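Local coordinates for mitochondrial enolase superfamily member 1 (PDB 4A35), which catalyses the magnesium-dependent dehydration of L-fuconate to 2-keto-3-deoxy-L-fuconate, a step in the breakdown of L-fucose, at residues Gly91-Leu96 with Gly106-Val111; Asp203-Leu208 with Cys235-Asp240; Leu138-Asp143 with Tyr374-Ala379; His427-Pro430 with Val434-Lys437; Gln254-Asp257 with Glu263-Ser266. All blocks are in the same frame, centred on the assembly; numbering follows the deposited sequence. Where two conformers were deposited one is given.

In the fold
Along the chain, interaction 1 closes within the N-terminal domain of the enolase-superfamily fold. Interaction 3 then joins helix 135-141 to helix 362-377, and the long loop it closes encloses interactions 2 and 5, which both lie in the barrel. Interaction 4 follows, in the C-terminal tail that returns to strand 7-16. None of the five touches another. Interactions 2 and 5 come nearest, about 8 Å between closest atoms, while the centres of interactions 1 and 2 lie about 43 Å apart on opposite sides of the chain's centre. Interactions 1 and 5 both reach the second subunit. Of the five, only interaction 3 joins the N-terminal domain to the barrel.

Interaction 1: residues Gly91-Leu96 with Gly106-Val111; sequences GFYRQL and GPEKGV
Tyr93 and Glu108 make the whole of this contact, a single buried hydrogen bond. The phenol OH of Tyr93 donates to OE2 of Glu108 over 2.7 Å, approaching the carboxylate oxygen nearly along its C-O axis. Ring and carboxylate planes stand 74° apart, and the two side chains cross at about a right angle. The tyrosine leaves helix 89-97 with CG anti to the backbone N (chi1 -174°), which carries the hydroxyl across to the loop, while the glutamate reaches it with its chain extended beyond CG.

An ionic contact engages the other oxygen of the acceptor: OE1 of Glu108 forms a salt bridge with Arg311, and in this conformer the carboxylate has a partner at each oxygen. The positive charge of the arginine probably helps to keep it ionised. The backbone of Glu108 has positive phi and follows the cis peptide before Pro107, and its carbonyl O is bonded by Asn310.

Side chains of two further helices pack around the pair: His113 of helix 110-131 and Glu338 of helix 335-348 each touch both Tyr93 and Glu108. The bond thus lies among helices 89-97, 110-131 and 335-348; beside it, Pro107 packs on Gln307 of the second subunit.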
# COMPACT_ATOMS: atom_id res chain seq x y z
N GLY A 91 -10.42 -1.96 19.24
CA GLY A 91 -10.68 -3.36 18.92
C GLY A 91 -11.33 -3.53 17.56
O GLY A 91 -10.89 -4.36 16.75
N PHE A 92 -12.37 -2.71 17.28
CA PHE A 92 -13.08 -2.76 15.97
C PHE A 92 -12.13 -2.34 14.83
O PHE A 92 -12.08 -3.00 13.76
CB PHE A 92 -14.31 -1.86 16.02
CG PHE A 92 -15.13 -1.91 14.75
CD1 PHE A 92 -15.84 -3.07 14.41
CD2 PHE A 92 -15.17 -0.83 13.89
CE1 PHE A 92 -16.63 -3.10 13.28
CE2 PHE A 92 -15.97 -0.87 12.73
CZ PHE A 92 -16.68 -2.02 12.43
N TYR A 93 -11.34 -1.26 15.08
CA TYR A 93 -10.32 -0.81 14.14
C TYR A 93 -9.34 -1.96 13.80
O TYR A 93 -9.09 -2.25 12.62
CB TYR A 93 -9.57 0.40 14.73
CG TYR A 93 -8.60 1.00 13.74
CD1 TYR A 93 -7.29 0.51 13.62
CD2 TYR A 93 -9.01 1.99 12.85
CE1 TYR A 93 -6.40 1.06 12.69
CE2 TYR A 93 -8.16 2.50 11.88
CZ TYR A 93 -6.85 2.03 11.80
OH TYR A 93 -6.02 2.52 10.82
N ARG A 94 -8.83 -2.67 14.84
CA ARG A 94 -7.91 -3.79 14.65
C ARG A 94 -8.59 -4.94 13.83
O ARG A 94 -7.93 -5.58 13.02
CB ARG A 94 -7.39 -4.31 16.01
CG ARG A 94 -6.40 -5.47 15.95
CD ARG A 94 -5.03 -5.07 15.40
NE ARG A 94 -4.34 -4.11 16.26
CZ ARG A 94 -3.65 -4.46 17.35
NH1 ARG A 94 -3.54 -5.74 17.69
NH2 ARG A 94 -3.07 -3.53 18.09
N GLN A 95 -9.87 -5.21 14.05
CA GLN A 95 -10.52 -6.30 13.30
C GLN A 95 -10.65 -5.96 11.80
O GLN A 95 -10.37 -6.83 10.95
CB GLN A 95 -11.88 -6.66 13.90
CG GLN A 95 -12.55 -7.83 13.17
CD GLN A 95 -11.79 -9.16 13.09
OE1 GLN A 95 -10.86 -9.38 12.24
NE2 GLN A 95 -12.38 -10.14 13.80
N LEU A 96 -10.97 -4.69 11.47
CA LEU A 96 -11.04 -4.26 10.07
C LEU A 96 -9.66 -4.24 9.38
O LEU A 96 -9.58 -4.60 8.20
CB LEU A 96 -11.64 -2.86 9.93
CG LEU A 96 -13.14 -2.69 10.27
CD1 LEU A 96 -13.64 -1.35 9.77
CD2 LEU A 96 -13.98 -3.79 9.65
N GLY A 106 -3.33 -5.84 1.99
CA GLY A 106 -2.75 -4.54 2.32
C GLY A 106 -1.32 -4.87 2.73
O GLY A 106 -0.50 -5.22 1.87
N PRO A 107 -1.01 -4.92 4.05
CA PRO A 107 -1.87 -4.51 5.17
C PRO A 107 -1.90 -2.99 5.35
O PRO A 107 -0.87 -2.30 5.20
CB PRO A 107 -1.19 -5.15 6.41
CG PRO A 107 0.15 -5.63 5.97
CD PRO A 107 0.34 -5.30 4.52
N GLU A 108 -3.11 -2.46 5.68
CA GLU A 108 -3.32 -1.04 5.94
C GLU A 108 -2.73 -0.14 4.83
O GLU A 108 -2.06 0.87 5.08
CB GLU A 108 -2.78 -0.63 7.33
CG GLU A 108 -3.69 -1.10 8.46
CD GLU A 108 -3.48 -0.30 9.73
OE1 GLU A 108 -2.40 -0.44 10.34
OE2 GLU A 108 -4.35 0.54 10.06
N LYS A 109 -3.04 -0.50 3.56
CA LYS A 109 -2.61 0.31 2.40
C LYS A 109 -3.45 -0.04 1.19
O LYS A 109 -3.97 -1.14 1.08
CB LYS A 109 -1.11 0.11 2.09
CG LYS A 109 -0.78 -1.32 1.60
CD LYS A 109 0.77 -1.56 1.55
CE LYS A 109 1.41 -1.62 2.92
NZ LYS A 109 2.74 -2.27 2.80
N GLY A 110 -3.49 0.86 0.23
CA GLY A 110 -4.23 0.59 -0.98
C GLY A 110 -5.73 0.42 -0.77
O GLY A 110 -6.35 0.97 0.18
N VAL A 111 -6.30 -0.41 -1.66
CA VAL A 111 -7.75 -0.66 -1.74
C VAL A 111 -8.36 -1.02 -0.40
O VAL A 111 -9.39 -0.43 0.01
CB VAL A 111 -8.08 -1.73 -2.80
CG1 VAL A 111 -9.51 -2.27 -2.61
CG2 VAL A 111 -7.89 -1.15 -4.20

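Interaction 2: residues Asp203-Leu208 with Cys235-Asp240; sequences DTLKQL and CQIIRD
Leu205 lays its two methyl groups over Ile237 and Ile238, so that one leucine spans two consecutive residues of the facing helix. The helices, 202-214 and 228-242, flank strand 219-223 in the chain and belong to the beta/alpha barrel of the enolase superfamily. Their short segments run roughly parallel, at 29°, with axes 9.8 Å apart.

The contact is purely apolar across the pair. CD2 of Leu205 lies 3.8 Å from CG2 of Ile237, whereas CD1 of Leu205 faces CG1 of Ile238 at 4.0 Å. Leu205 points toward the facing helix, and CG anti to the backbone N (chi1 179°) places its fork so that each branch meets one isoleucine. Ile238 also packs into the barrel wall, against Val222 of strand 219-223 and Leu248 of strand 247-251, and its side chain lies about 8 Å from that of Lys223, a proton donor/acceptor inferred by similarity.

Toward solvent the edge is finished by Lys206, whose aliphatic stem crosses Ile237 at about a right angle while the chain runs on extended. CG2 of Ile237 therefore touches two neighbours of helix 202-214, Leu205 and Lys206, and approaches CG of Lys206 to 3.7 Å.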
# COMPACT_ATOMS: atom_id res chain seq x y z
N ASP A 203 -5.24 33.64 -20.40
CA ASP A 203 -6.49 34.36 -20.15
C ASP A 203 -7.35 33.63 -19.13
O ASP A 203 -7.80 34.26 -18.16
CB ASP A 203 -7.27 34.55 -21.46
CG ASP A 203 -6.69 35.63 -22.37
OD1 ASP A 203 -5.91 36.47 -21.87
OD2 ASP A 203 -7.07 35.66 -23.56
N THR A 204 -7.55 32.32 -19.31
CA THR A 204 -8.35 31.53 -18.35
C THR A 204 -7.77 31.63 -16.93
O THR A 204 -8.50 31.84 -15.94
CB THR A 204 -8.42 30.07 -18.78
OG1 THR A 204 -9.16 29.97 -19.99
CG2 THR A 204 -9.07 29.19 -17.73
N LEU A 205 -6.45 31.43 -16.83
CA LEU A 205 -5.79 31.45 -15.52
C LEU A 205 -5.90 32.86 -14.89
O LEU A 205 -6.16 32.95 -13.68
CB LEU A 205 -4.33 31.00 -15.64
CG LEU A 205 -3.51 30.99 -14.37
CD1 LEU A 205 -4.16 30.15 -13.29
CD2 LEU A 205 -2.08 30.52 -14.68
N LYS A 206 -5.71 33.94 -15.71
CA LYS A 206 -5.86 35.30 -15.17
C LYS A 206 -7.29 35.52 -14.64
O LYS A 206 -7.45 36.13 -13.58
CB LYS A 206 -5.49 36.38 -16.22
CG LYS A 206 -4.01 36.36 -16.59
CD LYS A 206 -3.74 37.09 -17.91
CE LYS A 206 -2.26 37.10 -18.22
NZ LYS A 206 -1.94 37.83 -19.49
N GLN A 207 -8.31 35.01 -15.35
CA GLN A 207 -9.74 35.12 -14.97
C GLN A 207 -10.02 34.42 -13.62
O GLN A 207 -10.64 35.02 -12.72
CB GLN A 207 -10.63 34.55 -16.08
CG GLN A 207 -10.75 35.50 -17.28
CD GLN A 207 -11.46 34.97 -18.51
OE1 GLN A 207 -11.30 33.82 -18.95
NE2 GLN A 207 -12.20 35.84 -19.16
N LEU A 208 -9.52 33.18 -13.46
CA LEU A 208 -9.70 32.42 -12.20
C LEU A 208 -9.03 33.12 -11.01
O LEU A 208 -9.64 33.22 -9.93
CB LEU A 208 -9.14 31.01 -12.34
CG LEU A 208 -9.89 30.13 -13.33
CD1 LEU A 208 -9.07 28.90 -13.63
CD2 LEU A 208 -11.29 29.76 -12.80
N CYS A 235 3.19 30.05 -12.94
CA CYS A 235 3.61 30.62 -11.66
C CYS A 235 3.80 32.12 -11.83
O CYS A 235 3.40 32.88 -10.96
CB CYS A 235 4.87 29.94 -11.14
SG CYS A 235 4.59 28.27 -10.52
N GLN A 236 4.35 32.56 -12.98
CA GLN A 236 4.52 34.00 -13.29
C GLN A 236 3.16 34.72 -13.29
O GLN A 236 3.00 35.75 -12.62
CB GLN A 236 5.24 34.22 -14.63
CG GLN A 236 5.67 35.68 -14.86
CD GLN A 236 6.69 36.12 -13.84
OE1 GLN A 236 7.78 35.58 -13.76
NE2 GLN A 236 6.33 37.05 -12.99
N ILE A 237 2.18 34.15 -13.96
CA ILE A 237 0.83 34.74 -14.03
C ILE A 237 0.23 34.84 -12.61
O ILE A 237 -0.27 35.90 -12.24
CB ILE A 237 -0.10 33.96 -15.00
CG1 ILE A 237 0.32 34.23 -16.47
CG2 ILE A 237 -1.59 34.28 -14.76
CD1 ILE A 237 -0.10 33.20 -17.43
N ILE A 238 0.29 33.75 -11.82
CA ILE A 238 -0.33 33.79 -10.50
C ILE A 238 0.40 34.81 -9.60
O ILE A 238 -0.25 35.64 -8.99
CB ILE A 238 -0.40 32.38 -9.86
CG1 ILE A 238 -1.31 31.45 -10.73
CG2 ILE A 238 -0.92 32.47 -8.42
CD1 ILE A 238 -1.17 29.90 -10.30
N ARG A 239 1.73 34.72 -9.52
CA ARG A 239 2.53 35.60 -8.67
C ARG A 239 2.32 37.09 -9.05
O ARG A 239 2.21 37.91 -8.14
CB ARG A 239 4.02 35.16 -8.66
CG ARG A 239 4.93 35.89 -7.68
CD ARG A 239 4.36 36.01 -6.28
NE ARG A 239 4.83 34.94 -5.40
CZ ARG A 239 4.37 34.76 -4.17
NH1 ARG A 239 3.38 35.53 -3.70
NH2 ARG A 239 4.87 33.80 -3.40
N ASP A 240 2.14 37.42 -10.36
CA ASP A 240 1.86 38.79 -10.81
C ASP A 240 0.44 39.24 -10.43
O ASP A 240 0.23 40.43 -10.21
CB ASP A 240 2.03 38.91 -12.33
CG ASP A 240 3.46 38.84 -12.85
OD1 ASP A 240 4.42 38.95 -12.02
OD2 ASP A 240 3.63 38.63 -14.07

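Interaction 3: residues Leu138-Asp143 with Tyr374-Ala379; sequences LLVDMD and YISVSA. With EDO (1,2-ethanediol), chain G.
Val140 meets Ile375 and Ser376 in a small buried contact between helix 135-141 and the C-terminal part of helix 362-377. The first shell is aliphatic: CG2 of Val140 rests 3.7 Å from CG2 of Ile375, and the other valine methyl, CG1, lies 3.9 Å from the same carbon. The two side chains cross at about a right angle. In Ile375 chi1 of -65° sets CG2 anti to the backbone N, which puts this methyl against both methyls of Val140. CD1 of Ile375 also comes within 3.9 Å of CG2 of Val140. On the neighbouring position OG of Ser376 lies against the valine, 3.8 Å from CA of Val140 and equally close to its CG2; no hydrogen bond joins the segments.

The CA atoms of Val140 and Ser376 are 6.2 Å apart, and Ile375 and Ser376 lie within a wider pi-type turn at 374-377. Phe372 of helix 362-377 also packs on Val140. From helix 176-186, Lys176 bonds the carbonyl O of Val140 and Arg179 that of Ile375. Farther out, OH of Tyr374 shares a 2.6 Å hydrogen bond with O1 of a 1,2-ethanediol probably carried over from crystallisation, and a magnesium ion lies about 8 Å from the Ile375 side chain.

Cohesion thus comes from close-fitting methyl groups, while cationic side chains of a third helix satisfy carbonyls of both segments and join helix 135-141 of the N-terminal domain to helix 362-377 of the barrel.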
# COMPACT_ATOMS: atom_id res chain seq x y z
N LEU A 138 -18.15 16.25 18.76
CA LEU A 138 -18.11 14.96 19.45
C LEU A 138 -16.70 14.72 19.96
O LEU A 138 -16.52 14.29 21.11
CB LEU A 138 -18.53 13.83 18.45
CG LEU A 138 -18.41 12.38 18.97
CD1 LEU A 138 -19.52 12.12 20.02
CD2 LEU A 138 -18.50 11.36 17.78
N LEU A 139 -15.69 14.99 19.09
CA LEU A 139 -14.28 14.81 19.45
C LEU A 139 -13.86 15.78 20.55
O LEU A 139 -13.24 15.35 21.55
CB LEU A 139 -13.40 14.98 18.21
CG LEU A 139 -13.53 13.84 17.18
CD1 LEU A 139 -12.79 14.20 15.89
CD2 LEU A 139 -13.05 12.50 17.78
N VAL A 140 -14.15 17.08 20.35
CA VAL A 140 -13.85 18.14 21.36
C VAL A 140 -14.41 17.78 22.77
O VAL A 140 -13.71 17.96 23.77
CB VAL A 140 -14.34 19.53 20.88
CG1 VAL A 140 -14.47 20.56 22.03
CG2 VAL A 140 -13.45 20.06 19.75
N ASP A 141 -15.65 17.27 22.84
CA ASP A 141 -16.32 16.96 24.10
C ASP A 141 -15.92 15.63 24.71
O ASP A 141 -16.25 15.39 25.87
CB ASP A 141 -17.84 17.01 23.91
CG ASP A 141 -18.41 18.42 23.75
OD1 ASP A 141 -17.63 19.43 23.93
OD2 ASP A 141 -19.63 18.54 23.50
N MET A 142 -15.17 14.79 23.97
CA MET A 142 -14.80 13.45 24.39
C MET A 142 -13.80 13.48 25.52
O MET A 142 -12.85 14.27 25.50
CB MET A 142 -14.20 12.68 23.20
CG MET A 142 -14.54 11.26 23.21
SD MET A 142 -13.90 10.42 21.75
CE MET A 142 -15.30 10.69 20.58
N ASP A 143 -14.02 12.64 26.51
CA ASP A 143 -13.09 12.48 27.61
C ASP A 143 -11.72 12.01 27.02
O ASP A 143 -11.75 11.07 26.18
CB ASP A 143 -13.69 11.41 28.55
CG ASP A 143 -12.87 11.10 29.76
OD1 ASP A 143 -11.88 10.35 29.63
OD2 ASP A 143 -13.25 11.53 30.87
N TYR A 374 -7.24 22.18 16.16
CA TYR A 374 -7.07 23.52 16.75
C TYR A 374 -7.60 23.63 18.17
O TYR A 374 -6.91 24.16 19.06
CB TYR A 374 -7.76 24.61 15.89
CG TYR A 374 -7.62 26.00 16.50
CD1 TYR A 374 -6.39 26.63 16.58
CD2 TYR A 374 -8.73 26.65 17.05
CE1 TYR A 374 -6.26 27.89 17.17
CE2 TYR A 374 -8.61 27.91 17.64
CZ TYR A 374 -7.38 28.53 17.69
OH TYR A 374 -7.27 29.76 18.29
N ILE A 375 -8.85 23.19 18.39
CA ILE A 375 -9.48 23.33 19.70
C ILE A 375 -8.79 22.44 20.77
O ILE A 375 -8.58 22.90 21.89
CB ILE A 375 -11.00 23.04 19.63
CG1 ILE A 375 -11.73 24.09 18.75
CG2 ILE A 375 -11.61 22.95 21.05
CD1 ILE A 375 -13.17 23.66 18.34
N SER A 376 -8.47 21.18 20.42
CA SER A 376 -8.05 20.21 21.45
C SER A 376 -6.64 19.66 21.34
O SER A 376 -6.23 18.95 22.28
CB SER A 376 -9.03 19.03 21.44
OG SER A 376 -10.35 19.43 21.77
N VAL A 377 -5.92 19.85 20.22
CA VAL A 377 -4.61 19.17 20.10
C VAL A 377 -3.46 20.16 19.92
O VAL A 377 -2.63 20.25 20.83
CB VAL A 377 -4.61 18.07 18.97
CG1 VAL A 377 -3.23 17.38 18.85
CG2 VAL A 377 -5.69 17.02 19.23
N SER A 378 -3.34 20.82 18.74
CA SER A 378 -2.23 21.76 18.52
C SER A 378 -2.46 23.11 19.23
O SER A 378 -1.49 23.77 19.54
CB SER A 378 -2.00 21.98 17.03
OG SER A 378 -3.16 22.55 16.48
N ALA A 379 -3.75 23.57 19.36
CA ALA A 379 -4.08 24.86 19.97
C ALA A 379 -3.36 26.03 19.25
O ALA A 379 -2.87 26.98 19.89
CB ALA A 379 -3.72 24.85 21.47
C1 EDO G . -3.86 31.36 18.25
O1 EDO G . -4.73 30.33 18.69
C2 EDO G . -3.58 31.27 16.75
O2 EDO G . -2.49 30.40 16.54

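Interaction 4: residues His427-Pro430 with Val434-Lys437; sequences HQYP and VWKK. With EDO (1,2-ethanediol), chain H.
The indole of Trp435 receives the edge of Tyr429 on one face: CD1 of Tyr429 lies 3.7 Å from CG of Trp435, and the planes stand at 79° in a T-shaped (edge-to-face) pair. The tyrosine ring has its own neighbour in sequence, Pro430, whose CB sits over the centre of one face. At the rim of the indole, near its plane, are the carbonyl oxygens of His427 and Gln428, the latter 3.5 Å from CD1 of Trp435. The imidazole of His427 has one face covered by Val434 in a CH-pi contact, with CG2 of Val434 4.1 Å from the ring centroid and 28° off its normal.

Trp435 reaches back over the loop with its CG anti to the carbonyl carbon (chi1 -65°). Its indole NE1 is hydrogen-bonded to the carbonyl O of Arg16, and ND1 of His427 to that of Ser423. Backbone hydrogen bonds of His427 with Arg16 and of Tyr429 with Asp14 lay the C-terminal tail along strand 7-16, and Tyr429 makes a cation-pi contact with Arg16. The Trp435 side chain is about 9 Å from that of Tyr35, a substrate-binding residue by similarity. A water lies 2.8 Å from O of Pro430 and, more weakly placed, near O of Trp435; it cannot serve all the acceptors around it.

The turn between helices 421-427 and 433-438, with its cis peptide before Pro430, is therefore folded back around aromatic faces, while NE1 of Trp435 and ND1 of His427 are spent on main-chain carbonyls, which should fix the orientation of both rings.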
# COMPACT_ATOMS: atom_id res chain seq x y z
N HIS A 427 -25.46 9.80 -10.66
CA HIS A 427 -24.02 9.60 -10.91
C HIS A 427 -23.47 8.18 -10.60
O HIS A 427 -22.26 7.92 -10.76
CB HIS A 427 -23.25 10.66 -10.09
CG HIS A 427 -23.52 12.05 -10.59
ND1 HIS A 427 -24.56 12.82 -10.05
CD2 HIS A 427 -22.93 12.73 -11.60
CE1 HIS A 427 -24.54 13.96 -10.74
NE2 HIS A 427 -23.57 13.95 -11.67
N GLN A 428 -24.38 7.25 -10.25
CA GLN A 428 -24.01 5.86 -10.00
C GLN A 428 -23.46 5.24 -11.29
O GLN A 428 -23.99 5.46 -12.39
CB GLN A 428 -25.22 5.10 -9.51
CG GLN A 428 -24.88 3.85 -8.77
CD GLN A 428 -26.05 3.31 -8.01
OE1 GLN A 428 -27.10 3.98 -7.79
NE2 GLN A 428 -25.85 2.10 -7.52
N TYR A 429 -22.30 4.60 -11.15
CA TYR A 429 -21.62 3.97 -12.27
C TYR A 429 -21.84 2.42 -12.23
O TYR A 429 -21.56 1.79 -11.20
CB TYR A 429 -20.12 4.32 -12.27
CG TYR A 429 -19.43 3.71 -13.47
CD1 TYR A 429 -19.42 4.36 -14.70
CD2 TYR A 429 -18.83 2.45 -13.40
CE1 TYR A 429 -18.87 3.76 -15.84
CE2 TYR A 429 -18.24 1.85 -14.52
CZ TYR A 429 -18.29 2.51 -15.74
OH TYR A 429 -17.75 1.95 -16.88
N PRO A 430 -22.25 1.77 -13.33
CA PRO A 430 -22.44 2.30 -14.70
C PRO A 430 -23.88 2.70 -15.09
O PRO A 430 -24.08 3.21 -16.20
CB PRO A 430 -22.05 1.08 -15.55
CG PRO A 430 -22.63 -0.08 -14.76
CD PRO A 430 -22.38 0.29 -13.31
N VAL A 434 -26.30 9.95 -15.83
CA VAL A 434 -25.15 10.63 -16.39
C VAL A 434 -24.26 9.63 -17.16
O VAL A 434 -23.87 9.93 -18.30
CB VAL A 434 -24.37 11.41 -15.30
CG1 VAL A 434 -23.03 11.95 -15.82
CG2 VAL A 434 -25.23 12.55 -14.73
N TRP A 435 -24.02 8.42 -16.59
CA TRP A 435 -23.16 7.43 -17.23
C TRP A 435 -23.86 6.72 -18.36
O TRP A 435 -23.17 6.30 -19.28
CB TRP A 435 -22.57 6.46 -16.18
CG TRP A 435 -21.66 7.25 -15.28
CD1 TRP A 435 -21.95 7.73 -14.03
CD2 TRP A 435 -20.43 7.88 -15.68
NE1 TRP A 435 -20.95 8.58 -13.61
CE2 TRP A 435 -20.00 8.69 -14.60
CE3 TRP A 435 -19.62 7.81 -16.84
CZ2 TRP A 435 -18.82 9.43 -14.65
CZ3 TRP A 435 -18.49 8.60 -16.91
CH2 TRP A 435 -18.05 9.33 -15.79
N LYS A 436 -25.21 6.66 -18.37
CA LYS A 436 -25.92 6.07 -19.51
C LYS A 436 -25.84 7.07 -20.70
O LYS A 436 -25.88 6.64 -21.86
CB LYS A 436 -27.39 5.74 -19.14
CG LYS A 436 -27.54 4.49 -18.29
CD LYS A 436 -29.00 4.27 -17.89
CE LYS A 436 -29.28 2.82 -17.52
NZ LYS A 436 -30.58 2.68 -16.81
N LYS A 437 -25.67 8.37 -20.42
CA LYS A 437 -25.57 9.38 -21.48
C LYS A 437 -24.12 9.45 -21.99
O LYS A 437 -23.89 9.67 -23.17
CB LYS A 437 -26.02 10.77 -20.95
CG LYS A 437 -27.55 10.90 -20.85
CD LYS A 437 -27.99 12.22 -20.17
CE LYS A 437 -29.49 12.39 -20.27
NZ LYS A 437 -29.92 13.71 -19.66
C1 EDO H . -33.42 14.57 -19.61
O1 EDO H . -32.41 14.15 -18.70
C2 EDO H . -34.04 13.23 -20.16
O2 EDO H . -33.06 12.42 -20.77
O HOH W 1 -22.46 3.37 -18.42

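Interaction 5: residues Gln254-Asp257 with Glu263-Ser266; sequences QRWD and EWMS
The loop 254-257 and helix segment 263-266 approach through side chains, since even their nearest CA atoms, those of Trp256 and Trp264, are 8.7 Å apart. The contact rests on the indoles of these two residues. They meet obliquely, with planes at 40° and the six-membered ring of Trp256 centred 4.4 Å from the five-membered ring of Trp264. NE1 of Trp256 lies over one face of the other indole, 3.3 Å from CE3 of Trp264, and CZ2 of Trp256 is equally close to CD1 of Trp264.

In return CB of Trp264 covers a face of Trp256 in a CH-pi contact. CG anti to the backbone N (chi1 -160°) turns the Trp264 indole so that one face receives NE1 of Trp256, and its own NE1 is bonded to Asp231. Met265 follows with a bent chain that brings SD to 3.7 Å from CH2 of Trp256, a Met-aromatic contact of oblique geometry.

Ile276 of strand 275-277 packs on both Trp256 and Met265. The loop also meets the second subunit, whose Tyr155 and Thr157 bond Asp257. The whole is a beta-to-alpha connection of the enolase-superfamily barrel: the loop follows strand 247-251, which ends in the magnesium ligand Asp251, and Trp256 packs against Trp264 and Met265 of the helix 258-268 that comes next.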
# COMPACT_ATOMS: atom_id res chain seq x y z
N GLN A 254 4.09 13.94 -6.85
CA GLN A 254 5.02 12.80 -6.87
C GLN A 254 5.82 12.65 -8.16
O GLN A 254 6.41 11.60 -8.37
CB GLN A 254 4.24 11.45 -6.62
CG GLN A 254 3.22 11.54 -5.48
CD GLN A 254 2.15 10.45 -5.53
OE1 GLN A 254 2.09 9.63 -6.47
NE2 GLN A 254 1.24 10.45 -4.56
N ARG A 255 5.86 13.68 -9.03
CA ARG A 255 6.47 13.49 -10.33
C ARG A 255 7.96 13.16 -10.35
O ARG A 255 8.40 12.49 -11.29
CB ARG A 255 6.26 14.76 -11.22
CG ARG A 255 4.78 14.84 -11.66
CD ARG A 255 4.48 13.76 -12.72
NE ARG A 255 5.21 14.03 -13.97
CZ ARG A 255 5.06 13.35 -15.10
NH1 ARG A 255 4.23 12.32 -15.16
NH2 ARG A 255 5.76 13.69 -16.18
N TRP A 256 8.71 13.69 -9.39
CA TRP A 256 10.16 13.69 -9.52
C TRP A 256 10.93 12.65 -8.76
O TRP A 256 10.44 12.12 -7.75
CB TRP A 256 10.69 15.09 -9.08
CG TRP A 256 10.03 16.28 -9.76
CD1 TRP A 256 9.81 16.45 -11.10
CD2 TRP A 256 9.59 17.51 -9.12
NE1 TRP A 256 9.22 17.69 -11.33
CE2 TRP A 256 9.15 18.38 -10.15
CE3 TRP A 256 9.56 17.96 -7.79
CZ2 TRP A 256 8.63 19.66 -9.87
CZ3 TRP A 256 9.17 19.27 -7.53
CH2 TRP A 256 8.66 20.10 -8.56
N ASP A 257 12.13 12.30 -9.29
CA ASP A 257 13.14 11.55 -8.56
C ASP A 257 13.80 12.57 -7.60
O ASP A 257 13.57 13.78 -7.74
CB ASP A 257 14.15 10.84 -9.50
CG ASP A 257 13.53 9.63 -10.21
OD1 ASP A 257 12.31 9.37 -10.02
OD2 ASP A 257 14.25 8.95 -10.94
N GLU A 263 16.59 20.01 -8.42
CA GLU A 263 16.95 20.84 -9.57
C GLU A 263 15.75 21.69 -10.09
O GLU A 263 15.88 22.90 -10.35
CB GLU A 263 17.51 19.94 -10.69
CG GLU A 263 17.90 20.69 -11.96
CD GLU A 263 18.90 21.83 -11.84
OE1 GLU A 263 19.68 21.86 -10.86
OE2 GLU A 263 18.91 22.70 -12.74
N TRP A 264 14.62 21.05 -10.26
CA TRP A 264 13.39 21.69 -10.73
C TRP A 264 12.97 22.82 -9.77
O TRP A 264 12.70 23.95 -10.20
CB TRP A 264 12.30 20.62 -10.86
CG TRP A 264 11.17 21.00 -11.75
CD1 TRP A 264 10.25 21.99 -11.53
CD2 TRP A 264 10.68 20.22 -12.85
NE1 TRP A 264 9.25 21.91 -12.46
CE2 TRP A 264 9.49 20.84 -13.30
CE3 TRP A 264 11.17 19.10 -13.56
CZ2 TRP A 264 8.74 20.35 -14.38
CZ3 TRP A 264 10.45 18.65 -14.67
CH2 TRP A 264 9.24 19.26 -15.05
N MET A 265 13.03 22.55 -8.46
CA MET A 265 12.64 23.53 -7.43
C MET A 265 13.62 24.70 -7.35
O MET A 265 13.20 25.82 -7.02
CB MET A 265 12.44 22.88 -6.07
CG MET A 265 11.13 22.07 -5.99
SD MET A 265 9.66 23.02 -6.53
CE MET A 265 9.79 24.46 -5.38
N SER A 266 14.91 24.46 -7.70
CA SER A 266 15.91 25.55 -7.72
C SER A 266 15.51 26.59 -8.78
O SER A 266 15.79 27.78 -8.61
CB SER A 266 17.31 25.01 -8.01
OG SER A 266 17.46 24.73 -9.39